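Local coordinates for succinate--CoA ligase subunit alpha (Campylobacter jejuni, PDB 6MEL), which is the alpha subunit of a two-chain CoA ligase and contains a Rossmann-like CoA-binding domain, at residues A[85-90]-A[109-114]. Numbering follows the deposited sequence.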
ATOM      1  N   ALA A  85      -9.983 -11.688  18.842  1.00 37.03           N
ATOM      2  CA  ALA A  85     -11.209 -10.935  19.009  1.00 36.67           C
ATOM      3  C   ALA A  85     -12.398 -11.701  18.430  1.00 36.99           C
ATOM      4  O   ALA A  85     -13.438 -11.807  19.088  1.00 35.53           O
ATOM      5  CB  ALA A  85     -11.080  -9.570  18.375  1.00 35.84           C
ATOM      6  N   ALA A  86     -12.232 -12.237  17.220  1.00 35.05           N
ATOM      7  CA  ALA A  86     -13.291 -12.957  16.572  1.00 36.03           C
ATOM      8  C   ALA A  86     -13.619 -14.230  17.357  1.00 36.54           C
ATOM      9  O   ALA A  86     -14.808 -14.568  17.520  1.00 36.52           O
ATOM     10  CB  ALA A  86     -12.933 -13.275  15.147  1.00 35.49           C
ATOM     11  N   ASP A  87     -12.587 -14.918  17.824  1.00 37.27           N
ATOM     12  CA  ASP A  87     -12.779 -16.136  18.615  1.00 39.89           C
ATOM     13  C   ASP A  87     -13.570 -15.855  19.903  1.00 40.52           C
ATOM     14  O   ASP A  87     -14.356 -16.660  20.325  1.00 39.13           O
ATOM     15  CB  ASP A  87     -11.464 -16.830  18.966  1.00 39.22           C
ATOM     16  CG  ASP A  87     -11.676 -18.303  19.282  1.00 41.46           C
ATOM     17  OD1 ASP A  87     -11.999 -19.052  18.319  1.00 39.51           O
ATOM     18  OD2 ASP A  87     -11.504 -18.689  20.484  1.00 41.24           O
ATOM     19  N   ALA A  88     -13.380 -14.690  20.513  1.00 42.14           N
ATOM     20  CA  ALA A  88     -14.024 -14.383  21.810  1.00 42.21           C
ATOM     21  C   ALA A  88     -15.459 -13.858  21.662  1.00 42.77           C
ATOM     22  O   ALA A  88     -16.095 -13.603  22.669  1.00 44.00           O
ATOM     23  CB  ALA A  88     -13.210 -13.329  22.527  1.00 43.04           C
ATOM     24  N   GLY A  89     -15.922 -13.562  20.446  1.00 40.82           N
ATOM     25  CA  GLY A  89     -17.298 -13.027  20.254  1.00 41.30           C
ATOM     26  C   GLY A  89     -17.361 -11.506  20.059  1.00 43.61           C
ATOM     27  O   GLY A  89     -18.463 -10.936  20.013  1.00 42.87           O
ATOM     28  N   ILE A  90     -16.222 -10.826  19.856  1.00 38.08           N
ATOM     29  CA  ILE A  90     -16.273  -9.416  19.446  1.00 37.79           C
ATOM     30  C   ILE A  90     -17.037  -9.268  18.123  1.00 38.46           C
ATOM     31  O   ILE A  90     -16.861 -10.069  17.232  1.00 38.04           O
ATOM     32  CB  ILE A  90     -14.860  -8.819  19.368  1.00 38.98           C
ATOM     33  CG1 ILE A  90     -14.182  -8.853  20.737  1.00 39.28           C
ATOM     34  CG2 ILE A  90     -14.890  -7.412  18.787  1.00 38.26           C
ATOM     35  CD1 ILE A  90     -14.861  -7.974  21.795  1.00 41.62           C
ATOM     36  N   LYS A 109      -9.306 -11.925   8.275  1.00 34.22           N
ATOM     37  CA  LYS A 109     -10.602 -11.528   7.790  1.00 35.11           C
ATOM     38  C   LYS A 109     -11.510 -12.735   7.482  1.00 36.12           C
ATOM     39  O   LYS A 109     -12.697 -12.660   7.744  1.00 36.24           O
ATOM     40  CB  LYS A 109     -10.513 -10.628   6.555  1.00 40.03           C
ATOM     41  CG  LYS A 109     -11.883 -10.128   6.105  1.00 37.45           C
ATOM     42  CD  LYS A 109     -11.843  -8.916   5.262  1.00 39.53           C
ATOM     43  CE  LYS A 109     -13.187  -8.470   4.750  1.00 37.78           C
ATOM     44  NZ  LYS A 109     -12.987  -7.642   3.562  1.00 37.78           N
ATOM     45  N   GLN A 110     -10.969 -13.795   6.877  1.00 34.11           N
ATOM     46  CA  GLN A 110     -11.783 -14.974   6.586  1.00 36.78           C
ATOM     47  C   GLN A 110     -12.337 -15.512   7.917  1.00 36.27           C
ATOM     48  O   GLN A 110     -13.505 -15.865   8.018  1.00 36.43           O
ATOM     49  CB  GLN A 110     -10.986 -16.084   5.887  1.00 37.99           C
ATOM     50  CG  GLN A 110     -10.699 -15.850   4.409  1.00 39.23           C
ATOM     51  CD  GLN A 110     -10.442 -17.170   3.712  1.00 47.52           C
ATOM     52  OE1 GLN A 110     -10.381 -18.224   4.341  1.00 55.13           O
ATOM     53  NE2 GLN A 110     -10.319 -17.135   2.395  1.00 39.63           N
ATOM     54  N   TYR A 111     -11.522 -15.500   8.975  1.00 34.69           N
ATOM     55  CA  TYR A 111     -12.001 -16.018  10.263  1.00 34.99           C
ATOM     56  C   TYR A 111     -13.048 -15.069  10.864  1.00 34.62           C
ATOM     57  O   TYR A 111     -14.096 -15.494  11.350  1.00 34.92           O
ATOM     58  CB  TYR A 111     -10.844 -16.324  11.212  1.00 33.93           C
ATOM     59  CG  TYR A 111     -11.292 -17.081  12.439  1.00 34.73           C
ATOM     60  CD1 TYR A 111     -11.815 -18.366  12.333  1.00 34.46           C
ATOM     61  CD2 TYR A 111     -11.197 -16.540  13.701  1.00 34.40           C
ATOM     62  CE1 TYR A 111     -12.260 -19.067  13.437  1.00 37.66           C
ATOM     63  CE2 TYR A 111     -11.596 -17.252  14.830  1.00 36.21           C
ATOM     64  CZ  TYR A 111     -12.140 -18.518  14.701  1.00 37.53           C
ATOM     65  OH  TYR A 111     -12.512 -19.274  15.779  1.00 40.08           O
ATOM     66  N   ALA A 112     -12.773 -13.767  10.827  1.00 35.07           N
ATOM     67  CA  ALA A 112     -13.728 -12.767  11.290  1.00 34.28           C
ATOM     68  C   ALA A 112     -15.065 -12.925  10.557  1.00 36.93           C
ATOM     69  O   ALA A 112     -16.108 -12.931  11.187  1.00 36.85           O
ATOM     70  CB  ALA A 112     -13.164 -11.398  11.107  1.00 35.12           C
ATOM     71  N   ASN A 113     -15.016 -13.084   9.230  1.00 35.32           N
ATOM     72  CA  ASN A 113     -16.238 -13.278   8.443  1.00 37.59           C
ATOM     73  C   ASN A 113     -17.018 -14.474   8.964  1.00 37.56           C
ATOM     74  O   ASN A 113     -18.201 -14.382   9.144  1.00 40.01           O
ATOM     75  CB  ASN A 113     -15.951 -13.490   6.955  1.00 36.60           C
ATOM     76  CG  ASN A 113     -15.424 -12.249   6.253  1.00 38.72           C
ATOM     77  OD1 ASN A 113     -15.550 -11.133   6.740  1.00 36.70           O
ATOM     78  ND2 ASN A 113     -14.883 -12.441   5.068  1.00 38.32           N
ATOM     79  N   LYS A 114     -16.342 -15.599   9.188  1.00 38.12           N
ATOM     80  CA  LYS A 114     -17.029 -16.785   9.604  1.00 38.47           C
ATOM     81  C   LYS A 114     -17.651 -16.569  10.988  1.00 38.48           C
ATOM     82  O   LYS A 114     -18.746 -17.019  11.247  1.00 38.12           O
ATOM     83  CB  LYS A 114     -16.094 -17.989   9.698  1.00 41.35           C
ATOM     84  CG  LYS A 114     -16.812 -19.216  10.250  1.00 44.27           C
ATOM     85  CD  LYS A 114     -16.042 -20.488  10.150  1.00 45.35           C
ATOM     86  CE  LYS A 114     -15.194 -20.749  11.351  1.00 43.80           C
ATOM     87  NZ  LYS A 114     -14.636 -22.110  11.301  1.00 40.52           N
TER
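Ala86 and Ala112 bring helices 78-87 and 102-115 close together, their CA atoms 5.3 Å apart. Ala86 aims its methyl at the neighbouring helix, where CB lies 4.0 Å from CA of Ala112 and equally near CD2 of Tyr111. The two alanine methyls are 4.5 Å from each other, and Met117, in the loop after the second helix, packs against both residues on this buried side. Alanine suits both places: a side chain of one carbon lets the backbones approach while still offering an apolar surface.

Toward solvent the packing gives way to a single polar link. With chi1 at -170°, Tyr111 extends away from its own backbone N and its ring spans the distance between the helices. Its ring carbon CD2 touches the Ala86 methyl obliquely, whereas its hydroxyl reaches the exposed carboxylate of Asp87. Tyr111 OH donates a hydrogen bond of 2.6 Å to Asp87 OD1, which receives it at the ring edge through its anti lone pair, pointing away from OD2. Ring and carboxylate planes are only 21° apart, so the two flat groups lie nearly coplanar. Tyrosine fits this boundary because one residue supplies both an apolar flank and a polar end.

These helices follow successive parallel strands, 68-71 and 92-95, of the Rossmann-like sheet. After the first helix, Gly89 leaves helical angles in a Schellman motif, its positive phi (100°) leading the chain on to strand 92-95. The chemistry implies a joint whose closeness small apolar residues permit inside, with one short, probably charge-strengthened hydrogen bond linking the helices at the surface.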